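PDB 3V0D: voltage-sensor containing phosphatase, which probably dephosphorylates phosphoinositide lipids at the membrane under control of a voltage sensor, using a PTEN-like phosphatase domain joined to a C2 domain. Local coordinates for residues M199-V204 against V265-I270; T205-T210 against C258-C263; Q213-G218 against K321-N326; Y291-T296 against E310-H315. The protein carries 1 engineered substitution. One frame throughout, in Å; residues are numbered along the deposited sequence. Where two conformers were deposited one is given.

Contact 1 (M199-V204 against V265-I270); sequences MKKLKV and VLAGDI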
loop_
_atom_site.group_PDB
_atom_site.type_symbol
_atom_site.label_atom_id
_atom_site.label_comp_id
_atom_site.label_asym_id
_atom_site.label_seq_id
_atom_site.Cartn_x
_atom_site.Cartn_y
_atom_site.Cartn_z
ATOM N N MET A 199 -9.750 -11.413 -14.991
ATOM C CA MET A 199 -8.555 -12.149 -14.616
ATOM C C MET A 199 -7.530 -12.192 -15.751
ATOM O O MET A 199 -7.883 -12.335 -16.931
ATOM C CB MET A 199 -8.944 -13.562 -14.147
ATOM C CG MET A 199 -7.799 -14.354 -13.487
ATOM S SD MET A 199 -8.208 -15.987 -12.835
ATOM C CE MET A 199 -9.261 -15.579 -11.442
ATOM N N LYS A 200 -6.263 -12.042 -15.380
ATOM C CA LYS A 200 -5.178 -12.278 -16.314
ATOM C C LYS A 200 -4.153 -13.150 -15.616
ATOM O O LYS A 200 -3.643 -12.811 -14.536
ATOM C CB LYS A 200 -4.567 -10.958 -16.750
ATOM C CG LYS A 200 -3.541 -11.066 -17.844
ATOM C CD LYS A 200 -3.482 -9.777 -18.644
ATOM C CE LYS A 200 -2.259 -8.976 -18.305
ATOM N NZ LYS A 200 -2.637 -7.571 -18.052
ATOM N N LYS A 201 -3.853 -14.283 -16.227
ATOM C CA LYS A 201 -2.884 -15.237 -15.705
ATOM C C LYS A 201 -1.550 -15.013 -16.397
ATOM O O LYS A 201 -1.485 -14.973 -17.630
ATOM C CB LYS A 201 -3.388 -16.656 -15.987
ATOM C CG LYS A 201 -4.609 -17.040 -15.171
ATOM C CD LYS A 201 -5.099 -18.439 -15.530
ATOM C CE LYS A 201 -6.431 -18.739 -14.882
ATOM N NZ LYS A 201 -7.015 -19.985 -15.426
ATOM N N LEU A 202 -0.487 -14.860 -15.604
ATOM C CA LEU A 202 0.840 -14.555 -16.129
ATOM C C LEU A 202 1.888 -15.392 -15.428
ATOM O O LEU A 202 1.673 -15.864 -14.313
ATOM C CB LEU A 202 1.212 -13.077 -15.848
ATOM C CG LEU A 202 0.342 -11.948 -16.418
ATOM C CD1 LEU A 202 0.787 -10.610 -15.829
ATOM C CD2 LEU A 202 0.396 -11.965 -17.932
ATOM N N LYS A 203 3.047 -15.551 -16.066
ATOM C CA LYS A 203 4.235 -16.027 -15.363
ATOM C C LYS A 203 5.327 -14.992 -15.487
ATOM O O LYS A 203 5.496 -14.397 -16.550
ATOM C CB LYS A 203 4.736 -17.355 -15.965
ATOM C CG LYS A 203 3.857 -18.549 -15.633
ATOM C CD LYS A 203 4.386 -19.810 -16.288
ATOM C CE LYS A 203 3.553 -21.038 -15.933
ATOM N NZ LYS A 203 4.103 -22.303 -16.519
ATOM N N VAL A 204 6.101 -14.776 -14.433
ATOM C CA VAL A 204 7.309 -13.956 -14.568
ATOM C C VAL A 204 8.400 -14.806 -15.202
ATOM O O VAL A 204 8.683 -15.925 -14.717
ATOM C CB VAL A 204 7.791 -13.447 -13.181
ATOM C CG1 VAL A 204 9.153 -12.776 -13.293
ATOM C CG2 VAL A 204 6.790 -12.491 -12.591
ATOM N N VAL A 265 1.855 -20.202 -12.396
ATOM C CA VAL A 265 0.856 -19.243 -12.873
ATOM C C VAL A 265 0.484 -18.258 -11.752
ATOM O O VAL A 265 0.193 -18.671 -10.623
ATOM C CB VAL A 265 -0.389 -19.971 -13.397
ATOM C CG1 VAL A 265 -1.430 -18.963 -13.861
ATOM C CG2 VAL A 265 -0.035 -20.931 -14.552
ATOM N N LEU A 266 0.535 -16.971 -12.086
ATOM C CA LEU A 266 0.227 -15.864 -11.167
ATOM C C LEU A 266 -1.061 -15.205 -11.633
ATOM O O LEU A 266 -1.274 -14.990 -12.821
ATOM C CB LEU A 266 1.340 -14.811 -11.229
ATOM C CG LEU A 266 2.755 -15.310 -10.939
ATOM C CD1 LEU A 266 3.713 -14.161 -11.124
ATOM C CD2 LEU A 266 2.902 -15.959 -9.572
ATOM N N ALA A 267 -1.901 -14.855 -10.672
ATOM C CA ALA A 267 -3.112 -14.101 -10.971
ATOM C C ALA A 267 -3.416 -13.231 -9.759
ATOM O O ALA A 267 -3.179 -13.631 -8.617
ATOM C CB ALA A 267 -4.272 -15.056 -11.254
ATOM N N GLY A 268 -3.897 -12.031 -10.017
ATOM C CA GLY A 268 -4.307 -11.144 -8.939
ATOM C C GLY A 268 -3.173 -10.272 -8.430
ATOM O O GLY A 268 -2.323 -9.816 -9.194
ATOM N N ASP A 269 -3.181 -10.009 -7.134
ATOM C CA ASP A 269 -2.217 -9.076 -6.538
ATOM C C ASP A 269 -0.959 -9.847 -6.166
ATOM O O ASP A 269 -1.014 -10.836 -5.425
ATOM C CB ASP A 269 -2.868 -8.387 -5.359
ATOM C CG ASP A 269 -4.042 -7.549 -5.799
ATOM O OD1 ASP A 269 -5.182 -7.949 -5.521
ATOM O OD2 ASP A 269 -3.798 -6.574 -6.540
ATOM N N ILE A 270 0.165 -9.412 -6.715
ATOM C CA ILE A 270 1.440 -10.088 -6.561
ATOM C C ILE A 270 2.392 -9.136 -5.862
ATOM O O ILE A 270 2.482 -7.954 -6.228
ATOM C CB ILE A 270 1.992 -10.504 -7.947
ATOM C CG1 ILE A 270 0.979 -11.388 -8.715
ATOM C CG2 ILE A 270 3.350 -11.191 -7.837
ATOM C CD1 ILE A 270 0.615 -12.677 -8.024
HETATM O O HOH W 1 -5.941 -11.295 -12.423
#
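Leu202 and Leu266 pair as a single antiparallel hydrogen-bonded bridge, and the packing of the side chains next to it follows from that register. Leu202 N donates to Leu266 O at 2.9 Å, and Leu266 N returns a bond to Leu202 O at 2.7 Å. Val265 sits between two lysine stems. Its CG1 is anti to the backbone N (chi1 179°) and lies 3.7 Å from Lys201 CB, whereas CG2 meets Lys203 CE at 3.8 Å. Both lysine chains stay extended beyond CG, so methylene groups rather than the amines contact the valine; Lys201 NZ has a long, weak ion pair with Asp338. In Leu266, CG lies opposite the carbonyl carbon (chi1 -56°), which carries CD1 to within 3.8 Å of Val204 CG2, the two side chains crossing at a slant. Both also touch Ile227 of strand 223-229. Beyond Ala267, water 1 accepts a bond from Lys200 N at 3.1 Å and a weak one from Gly268 N at 3.2 Å. The bridge joins the start of strand 202-210 to the connection running from strand 255-260 of the same five-stranded sheet to strand 269-276 of the other, a crossover between sheets of the PTEN-type C2 beta-sandwich.

Contact 2 (T205-T210 against C258-C263); sequences TGVTIT and CEVKNC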
loop_
_atom_site.group_PDB
_atom_site.type_symbol
_atom_site.label_atom_id
_atom_site.label_comp_id
_atom_site.label_asym_id
_atom_site.label_seq_id
_atom_site.Cartn_x
_atom_site.Cartn_y
_atom_site.Cartn_z
ATOM N N THR A 205 8.995 -14.298 -16.274
ATOM C CA THR A 205 10.069 -15.007 -16.968
ATOM C C THR A 205 11.402 -14.267 -16.924
ATOM O O THR A 205 12.433 -14.852 -17.294
ATOM C CB THR A 205 9.718 -15.249 -18.429
ATOM O OG1 THR A 205 9.454 -13.983 -19.026
ATOM C CG2 THR A 205 8.508 -16.168 -18.561
ATOM N N GLY A 206 11.408 -13.027 -16.456
ATOM C CA GLY A 206 12.651 -12.299 -16.348
ATOM C C GLY A 206 12.535 -11.101 -15.421
ATOM O O GLY A 206 11.428 -10.562 -15.207
ATOM N N VAL A 207 13.678 -10.677 -14.872
ATOM C CA VAL A 207 13.769 -9.452 -14.102
ATOM C C VAL A 207 15.034 -8.725 -14.528
ATOM O O VAL A 207 16.087 -9.354 -14.684
ATOM C CB VAL A 207 13.690 -9.707 -12.555
ATOM C CG1 VAL A 207 14.745 -10.739 -12.042
ATOM C CG2 VAL A 207 13.750 -8.397 -11.779
ATOM N N THR A 208 14.910 -7.415 -14.732
ATOM C CA THR A 208 16.006 -6.562 -15.171
ATOM C C THR A 208 16.101 -5.400 -14.205
ATOM O O THR A 208 15.087 -4.749 -13.952
ATOM C CB THR A 208 15.747 -6.045 -16.597
ATOM O OG1 THR A 208 15.566 -7.184 -17.449
ATOM C CG2 THR A 208 16.914 -5.199 -17.110
ATOM N N ILE A 209 17.306 -5.149 -13.685
ATOM C CA ILE A 209 17.527 -4.050 -12.760
ATOM C C ILE A 209 18.615 -3.158 -13.342
ATOM O O ILE A 209 19.728 -3.617 -13.608
ATOM C CB ILE A 209 17.948 -4.545 -11.374
ATOM C CG1 ILE A 209 16.964 -5.598 -10.850
ATOM C CG2 ILE A 209 18.110 -3.372 -10.419
ATOM C CD1 ILE A 209 17.358 -6.236 -9.516
ATOM N N THR A 210 18.273 -1.886 -13.531
ATOM C CA THR A 210 19.219 -0.889 -14.041
ATOM C C THR A 210 19.818 -0.075 -12.909
ATOM O O THR A 210 19.236 0.018 -11.837
ATOM C CB THR A 210 18.530 0.044 -15.049
ATOM O OG1 THR A 210 17.469 0.760 -14.393
ATOM C CG2 THR A 210 18.007 -0.757 -16.234
ATOM N N CYS A 258 18.075 -11.241 -15.355
ATOM C CA CYS A 258 17.976 -12.560 -14.791
ATOM C C CYS A 258 16.793 -13.282 -15.377
ATOM O O CYS A 258 15.666 -12.806 -15.266
ATOM C CB CYS A 258 17.917 -12.398 -13.276
ATOM S SG CYS A 258 18.339 -13.827 -12.409
ATOM N N GLU A 259 17.047 -14.424 -16.010
ATOM C CA GLU A 259 15.980 -15.284 -16.426
ATOM C C GLU A 259 15.367 -15.914 -15.192
ATOM O O GLU A 259 16.098 -16.434 -14.345
ATOM C CB GLU A 259 16.495 -16.358 -17.353
ATOM C CG GLU A 259 15.406 -17.302 -17.784
ATOM C CD GLU A 259 15.912 -18.471 -18.569
ATOM O OE1 GLU A 259 17.097 -18.474 -18.972
ATOM O OE2 GLU A 259 15.101 -19.391 -18.790
ATOM N N VAL A 260 14.047 -15.842 -15.079
ATOM C CA VAL A 260 13.325 -16.421 -13.964
ATOM C C VAL A 260 12.754 -17.751 -14.436
ATOM O O VAL A 260 12.036 -17.796 -15.441
ATOM C CB VAL A 260 12.236 -15.452 -13.502
ATOM C CG1 VAL A 260 11.330 -16.094 -12.448
ATOM C CG2 VAL A 260 12.866 -14.157 -12.974
ATOM N N LYS A 261 13.076 -18.827 -13.719
ATOM C CA LYS A 261 12.656 -20.167 -14.100
ATOM C C LYS A 261 11.609 -20.697 -13.136
ATOM O O LYS A 261 11.621 -20.372 -11.938
ATOM C CB LYS A 261 13.872 -21.099 -14.094
ATOM C CG LYS A 261 14.986 -20.669 -15.033
ATOM C CD LYS A 261 16.173 -21.617 -14.863
ATOM C CE LYS A 261 17.339 -21.219 -15.704
ATOM N NZ LYS A 261 18.463 -22.176 -15.496
ATOM N N ASN A 262 10.720 -21.537 -13.677
ATOM C CA ASN A 262 9.786 -22.316 -12.872
ATOM C C ASN A 262 8.735 -21.477 -12.165
ATOM O O ASN A 262 8.138 -21.927 -11.198
ATOM C CB ASN A 262 10.526 -23.208 -11.875
ATOM C CG ASN A 262 11.547 -24.072 -12.545
ATOM O OD1 ASN A 262 11.266 -24.704 -13.555
ATOM N ND2 ASN A 262 12.753 -24.090 -12.004
ATOM N N CYS A 263 8.452 -20.266 -12.651
ATOM C CA CYS A 263 7.395 -19.487 -12.005
ATOM C C CYS A 263 6.048 -20.182 -12.196
ATOM O O CYS A 263 5.698 -20.546 -13.312
ATOM C CB CYS A 263 7.333 -18.106 -12.622
ATOM S SG CYS A 263 6.237 -16.960 -11.746
#
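A classic beta bulge adjoins this antiparallel strand pair: Thr205 and Gly206 both face Thr332 of strand 328-335, while on the other neighbouring strand Gly206 forms a non-hydrogen-bonded pair with Glu259, and Val207 a hydrogen-bonded one with Cys258. In the latter, Val207 N donates to Cys258 O at 2.9 Å and Cys258 N to Val207 O at 2.8 Å. The third bond, Val260 N to Thr205 O at 2.9 Å, is straight at the hydrogen but arrives 65° out of the carbonyl plane, consistent with the turned peptide of the bulge (Thr205 psi -9°). Gly206 CA lies 3.2 Å from Cys258 O as a CA-H...O contact. These are interior strands of the five-stranded sheet in the C2 beta-sandwich, and Val207 and Cys258 share its inner face. Val207 CG1 sits between the backbone N and the carbonyl carbon (chi1 54°), which sets it 3.8 Å from Cys258 CB and 4.0 Å from Val260 CG2. Met225 of the opposing sheet touches both valines, and Phe239 packs on Val207 and Cys258. Glu259 projects from the other face, its CG 3.9 Å from Thr205 O.

Contact 3 (Q213-G218 against K321-N326); sequences QGVGRG and KIYRDN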
loop_
_atom_site.group_PDB
_atom_site.type_symbol
_atom_site.label_atom_id
_atom_site.label_comp_id
_atom_site.label_asym_id
_atom_site.label_seq_id
_atom_site.Cartn_x
_atom_site.Cartn_y
_atom_site.Cartn_z
ATOM N N GLN A 213 25.267 -0.528 -10.045
ATOM C CA GLN A 213 26.472 -0.139 -9.324
ATOM C C GLN A 213 26.097 0.535 -8.003
ATOM O O GLN A 213 25.194 1.368 -7.973
ATOM C CB GLN A 213 27.352 0.773 -10.199
ATOM C CG GLN A 213 28.409 1.635 -9.465
ATOM C CD GLN A 213 27.920 3.059 -9.205
ATOM O OE1 GLN A 213 27.809 3.872 -10.127
ATOM N NE2 GLN A 213 27.657 3.373 -7.948
ATOM N N GLY A 214 26.801 0.165 -6.927
ATOM C CA GLY A 214 26.595 0.739 -5.603
ATOM C C GLY A 214 25.435 0.118 -4.838
ATOM O O GLY A 214 25.228 0.474 -3.678
ATOM N N VAL A 215 24.675 -0.783 -5.477
ATOM C CA VAL A 215 23.548 -1.466 -4.843
ATOM C C VAL A 215 24.051 -2.847 -4.406
ATOM O O VAL A 215 24.298 -3.712 -5.242
ATOM C CB VAL A 215 22.339 -1.613 -5.827
ATOM C CG1 VAL A 215 21.188 -2.323 -5.119
ATOM C CG2 VAL A 215 21.899 -0.230 -6.330
ATOM N N GLY A 216 24.246 -3.032 -3.100
ATOM C CA GLY A 216 24.859 -4.268 -2.594
ATOM C C GLY A 216 26.246 -4.457 -3.191
ATOM O O GLY A 216 27.072 -3.537 -3.147
ATOM N N ARG A 217 26.489 -5.615 -3.799
ATOM C CA ARG A 217 27.775 -5.898 -4.436
ATOM C C ARG A 217 27.911 -5.241 -5.801
ATOM O O ARG A 217 28.988 -5.288 -6.409
ATOM C CB ARG A 217 27.955 -7.408 -4.617
ATOM C CG ARG A 217 28.256 -8.190 -3.352
ATOM C CD ARG A 217 29.556 -7.769 -2.690
ATOM N NE ARG A 217 30.747 -8.330 -3.327
ATOM C CZ ARG A 217 31.615 -7.639 -4.061
ATOM N NH1 ARG A 217 31.446 -6.337 -4.265
ATOM N NH2 ARG A 217 32.663 -8.250 -4.595
ATOM N N GLY A 218 26.823 -4.648 -6.292
ATOM C CA GLY A 218 26.891 -3.867 -7.535
ATOM C C GLY A 218 26.850 -4.690 -8.804
ATOM O O GLY A 218 27.104 -4.171 -9.884
ATOM N N LYS A 321 21.301 8.052 -2.540
ATOM C CA LYS A 321 22.714 7.823 -2.851
ATOM C C LYS A 321 22.977 6.403 -3.313
ATOM O O LYS A 321 23.958 6.137 -4.020
ATOM C CB LYS A 321 23.625 8.129 -1.661
ATOM C CG LYS A 321 23.649 9.584 -1.244
ATOM C CD LYS A 321 24.877 9.931 -0.391
ATOM C CE LYS A 321 24.899 9.186 0.945
ATOM N NZ LYS A 321 23.721 9.484 1.827
ATOM N N ILE A 322 22.103 5.495 -2.890
ATOM C CA ILE A 322 22.185 4.087 -3.276
ATOM C C ILE A 322 21.362 3.836 -4.539
ATOM O O ILE A 322 21.863 3.261 -5.506
ATOM C CB ILE A 322 21.766 3.149 -2.125
ATOM C CG1 ILE A 322 22.801 3.237 -0.990
ATOM C CG2 ILE A 322 21.637 1.703 -2.619
ATOM C CD1 ILE A 322 22.541 2.293 0.172
ATOM N N TYR A 323 20.087 4.239 -4.509
ATOM C CA TYR A 323 19.227 4.075 -5.672
ATOM C C TYR A 323 19.265 5.380 -6.442
ATOM O O TYR A 323 18.645 6.353 -6.035
ATOM C CB TYR A 323 17.781 3.712 -5.250
ATOM C CG TYR A 323 17.727 2.512 -4.343
ATOM C CD1 TYR A 323 17.490 2.673 -2.991
ATOM C CD2 TYR A 323 17.966 1.221 -4.829
ATOM C CE1 TYR A 323 17.465 1.570 -2.137
ATOM C CE2 TYR A 323 17.937 0.106 -3.983
ATOM C CZ TYR A 323 17.715 0.298 -2.645
ATOM O OH TYR A 323 17.708 -0.800 -1.829
ATOM N N ARG A 324 20.026 5.385 -7.527
ATOM C CA ARG A 324 20.220 6.583 -8.337
ATOM C C ARG A 324 19.021 6.822 -9.242
ATOM O O ARG A 324 18.085 6.010 -9.294
ATOM C CB ARG A 324 21.540 6.462 -9.100
ATOM C CG ARG A 324 22.746 6.492 -8.169
ATOM C CD ARG A 324 24.056 6.182 -8.897
ATOM N NE ARG A 324 24.196 4.746 -9.158
ATOM C CZ ARG A 324 24.257 4.176 -10.358
ATOM N NH1 ARG A 324 24.215 4.910 -11.475
ATOM N NH2 ARG A 324 24.418 2.862 -10.446
ATOM N N ASP A 325 19.006 7.969 -9.921
ATOM C CA ASP A 325 17.753 8.377 -10.586
ATOM C C ASP A 325 17.315 7.451 -11.719
ATOM O O ASP A 325 16.130 7.419 -12.055
ATOM C CB ASP A 325 17.737 9.857 -10.991
ATOM C CG ASP A 325 18.824 10.222 -11.961
ATOM O OD1 ASP A 325 19.406 9.352 -12.631
ATOM O OD2 ASP A 325 19.079 11.434 -12.083
ATOM N N ASN A 326 18.250 6.666 -12.256
ATOM C CA ASN A 326 17.959 5.712 -13.316
ATOM C C ASN A 326 17.799 4.266 -12.806
ATOM O O ASN A 326 17.751 3.332 -13.613
ATOM C CB ASN A 326 18.995 5.769 -14.438
ATOM C CG ASN A 326 20.411 5.460 -13.971
ATOM O OD1 ASN A 326 21.167 4.797 -14.692
ATOM N ND2 ASN A 326 20.798 5.962 -12.802
HETATM O O HOH W 2 24.441 3.440 -6.500
#
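Arg324, Gln213 and Val215 bury the largest areas here, and the first two meet through both backbone and side chain. Arg324 NH2 donates to Gln213 O at 3.0 Å with an N-H...O angle of 163°; the acceptor lies close to the guanidinium plane, and the donor is tilted only 20° from the carbonyl plane. In the conformer given, one of two deposited, the Gln213 chain bends at chi2 (-97°) and lays its amide over one guanidinium face. The two planes are nearly parallel, and OE1 stands 3.6 Å from Arg324 CZ. Water 2, at the guanidinium edge, accepts from Arg324 NE at 3.0 Å and donates both to Gln213 O at 2.7 Å and to Ile322 O at 2.8 Å, tying the loops together a second time. Val215, which opens a type II' turn ending at Gly218, supplies the apolar half. Its CG2 lies 3.6 Å from Ile322 O and also touches Ile322 CG2, while CG1 reaches Tyr323 CE2 at 4.2 Å. Ile322 CG2 in turn sits over the centre of the Tyr323 ring. Asp254 forms a salt bridge with Arg324 NH2 and accepts from Gln213 N. Gln213 O thus takes two donors, and the positive charge on Arg324, balanced by Asp254, would be expected to polarise that carbonyl and strengthen its hold.

Contact 4 (Y291-T296 against E310-H315); sequences YFWFNT and EIDNPH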
loop_
_atom_site.group_PDB
_atom_site.type_symbol
_atom_site.label_atom_id
_atom_site.label_comp_id
_atom_site.label_asym_id
_atom_site.label_seq_id
_atom_site.Cartn_x
_atom_site.Cartn_y
_atom_site.Cartn_z
ATOM N N TYR A 291 10.889 -3.607 -2.606
ATOM C CA TYR A 291 9.779 -4.525 -2.924
ATOM C C TYR A 291 8.713 -3.740 -3.653
ATOM O O TYR A 291 8.760 -2.497 -3.695
ATOM C CB TYR A 291 9.223 -5.206 -1.659
ATOM C CG TYR A 291 8.563 -4.270 -0.645
ATOM C CD1 TYR A 291 7.165 -4.248 -0.500
ATOM C CD2 TYR A 291 9.315 -3.388 0.152
ATOM C CE1 TYR A 291 6.550 -3.421 0.397
ATOM C CE2 TYR A 291 8.707 -2.547 1.052
ATOM C CZ TYR A 291 7.310 -2.544 1.160
ATOM O OH TYR A 291 6.756 -1.673 2.069
ATOM N N PHE A 292 7.707 -4.431 -4.198
ATOM C CA PHE A 292 6.571 -3.744 -4.800
ATOM C C PHE A 292 5.423 -4.720 -4.995
ATOM O O PHE A 292 5.624 -5.933 -5.061
ATOM C CB PHE A 292 6.945 -3.054 -6.141
ATOM C CG PHE A 292 7.517 -3.971 -7.158
ATOM C CD1 PHE A 292 6.697 -4.720 -8.009
ATOM C CD2 PHE A 292 8.902 -4.042 -7.313
ATOM C CE1 PHE A 292 7.257 -5.531 -8.988
ATOM C CE2 PHE A 292 9.463 -4.840 -8.303
ATOM C CZ PHE A 292 8.655 -5.596 -9.114
ATOM N N TRP A 293 4.233 -4.150 -5.192
ATOM C CA TRP A 293 3.028 -4.879 -5.582
ATOM C C TRP A 293 2.568 -4.481 -6.961
ATOM O O TRP A 293 2.672 -3.315 -7.359
ATOM C CB TRP A 293 1.886 -4.562 -4.639
ATOM C CG TRP A 293 2.027 -5.059 -3.247
ATOM C CD1 TRP A 293 2.753 -4.521 -2.212
ATOM C CD2 TRP A 293 1.313 -6.156 -2.687
ATOM N NE1 TRP A 293 2.529 -5.221 -1.046
ATOM C CE2 TRP A 293 1.646 -6.232 -1.323
ATOM C CE3 TRP A 293 0.403 -7.083 -3.217
ATOM C CZ2 TRP A 293 1.092 -7.179 -0.473
ATOM C CZ3 TRP A 293 -0.147 -8.024 -2.373
ATOM C CH2 TRP A 293 0.201 -8.062 -1.011
ATOM N N PHE A 294 1.956 -5.418 -7.667
ATOM C CA PHE A 294 1.219 -5.110 -8.878
ATOM C C PHE A 294 0.073 -6.105 -9.017
ATOM O O PHE A 294 0.071 -7.155 -8.383
ATOM C CB PHE A 294 2.125 -5.126 -10.129
ATOM C CG PHE A 294 2.611 -6.495 -10.494
ATOM C CD1 PHE A 294 1.951 -7.242 -11.462
ATOM C CD2 PHE A 294 3.684 -7.084 -9.831
ATOM C CE1 PHE A 294 2.364 -8.517 -11.775
ATOM C CE2 PHE A 294 4.101 -8.382 -10.136
ATOM C CZ PHE A 294 3.443 -9.098 -11.115
ATOM N N ASN A 295 -0.889 -5.779 -9.878
ATOM C CA ASN A 295 -1.998 -6.679 -10.161
ATOM C C ASN A 295 -1.901 -7.169 -11.599
ATOM O O ASN A 295 -1.753 -6.373 -12.538
ATOM C CB ASN A 295 -3.335 -5.989 -9.897
ATOM C CG ASN A 295 -4.504 -6.966 -10.038
ATOM O OD1 ASN A 295 -4.854 -7.359 -11.147
ATOM N ND2 ASN A 295 -5.074 -7.388 -8.929
ATOM N N THR A 296 -1.950 -8.491 -11.768
ATOM C CA THR A 296 -1.751 -9.066 -13.106
ATOM C C THR A 296 -2.749 -8.552 -14.150
ATOM O O THR A 296 -2.431 -8.448 -15.321
ATOM C CB THR A 296 -1.803 -10.592 -13.080
ATOM O OG1 THR A 296 -3.094 -11.024 -12.640
ATOM C CG2 THR A 296 -0.726 -11.196 -12.199
ATOM N N GLU A 310 8.618 4.579 -7.914
ATOM C CA GLU A 310 7.521 3.607 -7.974
ATOM C C GLU A 310 7.802 2.311 -7.248
ATOM O O GLU A 310 6.983 1.404 -7.287
ATOM C CB GLU A 310 7.203 3.274 -9.426
ATOM C CG GLU A 310 6.540 4.372 -10.228
ATOM C CD GLU A 310 6.400 3.941 -11.659
ATOM O OE1 GLU A 310 5.267 3.633 -12.081
ATOM O OE2 GLU A 310 7.431 3.869 -12.361
ATOM N N ILE A 311 8.948 2.221 -6.572
ATOM C CA ILE A 311 9.344 1.000 -5.862
ATOM C C ILE A 311 9.358 1.294 -4.358
ATOM O O ILE A 311 9.786 2.377 -3.949
ATOM C CB ILE A 311 10.739 0.537 -6.350
ATOM C CG1 ILE A 311 10.718 0.281 -7.851
ATOM C CG2 ILE A 311 11.204 -0.726 -5.589
ATOM C CD1 ILE A 311 12.111 0.162 -8.507
ATOM N N ASP A 312 8.884 0.345 -3.549
ATOM C CA ASP A 312 8.807 0.555 -2.116
ATOM C C ASP A 312 10.175 0.396 -1.492
ATOM O O ASP A 312 10.799 -0.672 -1.514
ATOM C CB ASP A 312 7.806 -0.412 -1.470
ATOM C CG ASP A 312 6.401 -0.290 -2.061
ATOM O OD1 ASP A 312 5.698 -1.310 -2.124
ATOM O OD2 ASP A 312 6.008 0.848 -2.405
ATOM N N ASN A 313 10.590 1.514 -0.886
ATOM C CA ASN A 313 11.813 1.783 -0.102
ATOM C C ASN A 313 12.721 2.765 -0.867
ATOM O O ASN A 313 13.078 3.815 -0.325
ATOM C CB ASN A 313 12.569 0.554 0.431
ATOM C CG ASN A 313 11.755 -0.229 1.459
ATOM O OD1 ASN A 313 10.841 0.308 2.103
ATOM N ND2 ASN A 313 12.129 -1.487 1.656
ATOM N N PRO A 314 13.048 2.491 -2.151
ATOM C CA PRO A 314 13.763 3.496 -2.949
ATOM C C PRO A 314 12.917 4.752 -3.178
ATOM O O PRO A 314 13.475 5.788 -3.543
ATOM C CB PRO A 314 14.006 2.774 -4.283
ATOM C CG PRO A 314 14.004 1.307 -3.934
ATOM C CD PRO A 314 12.871 1.241 -2.916
ATOM N N HIS A 315 11.609 4.684 -2.933
ATOM C CA HIS A 315 10.740 5.860 -3.046
ATOM C C HIS A 315 11.114 6.953 -2.040
ATOM O O HIS A 315 10.761 8.113 -2.261
ATOM C CB HIS A 315 9.259 5.465 -2.935
ATOM C CG HIS A 315 8.800 5.180 -1.542
ATOM N ND1 HIS A 315 9.166 4.042 -0.853
ATOM C CD2 HIS A 315 7.970 5.872 -0.719
ATOM C CE1 HIS A 315 8.604 4.066 0.346
ATOM N NE2 HIS A 315 7.865 5.161 0.450
#
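Tyr291 holds its ring between the backbone N and the carbonyl carbon (chi1 65°), which swings it beside the Asp312 backbone with a face against CB. The result is a CH-pi contact, Asp312 CB standing 3.5 Å from the Tyr291 ring centroid and 15° off its normal. Asp312 chi1 (-58°) then places the carboxylate, bringing OD1 to 3.4 Å from Tyr291 CE1. Between the backbones a single antiparallel bridge forms: Asp312 N donates to Tyr291 O at 2.8 Å and Tyr291 N to Asp312 O at 3.1 Å. Asn313 comes to the ring's edge, with ND2 3.6 Å from Tyr291 CE2, its amide turned steeply to the ring and its OD1 accepting from Tyr285 N. The loop is braced locally by Asn313 N, which donates to His315 ND1 at 2.9 Å, almost in the imidazole plane. Ile311 CG2 meets the edge of the Phe292 ring, 4.4 Å from CD2. Other polar ends bond to the phosphatase side: Tyr291 OH to His95 O, and Asp312 OD1 to Ser177 OG near the start of helix 176-191. The buried carboxylate would probably be stabilised as an anion by that helix end, while the direction of the Asn313 bond implies that ND1 of His315 carries no proton.

All four contacts lie in the C2 domain. Contacts 1 and 2 share strand 202-210 and touch where Val204 O comes within 3.3 Å of Cys263 CB, contact 2 being nested in the chain loop spanned by contact 1. Contact 1 joins contact 4 along the neighbouring strands 269-276 and 290-295, with Ile270 N 2.8 Å from Phe294 O. At the other end of strand 202-210, Thr210 OG1 lies 2.7 Å from Asn326 O, connecting contact 2 to contact 3. Tyr323 CD1 packs 3.7 Å from Pro314 CB, linking contacts 3 and 4, whereas contacts 1 and 3 remain about 17 Å apart at their nearest atoms. Contact 4 sits closest to the chain's centre, against helix 176-191, which leads from the phosphatase domain toward the C2 domain.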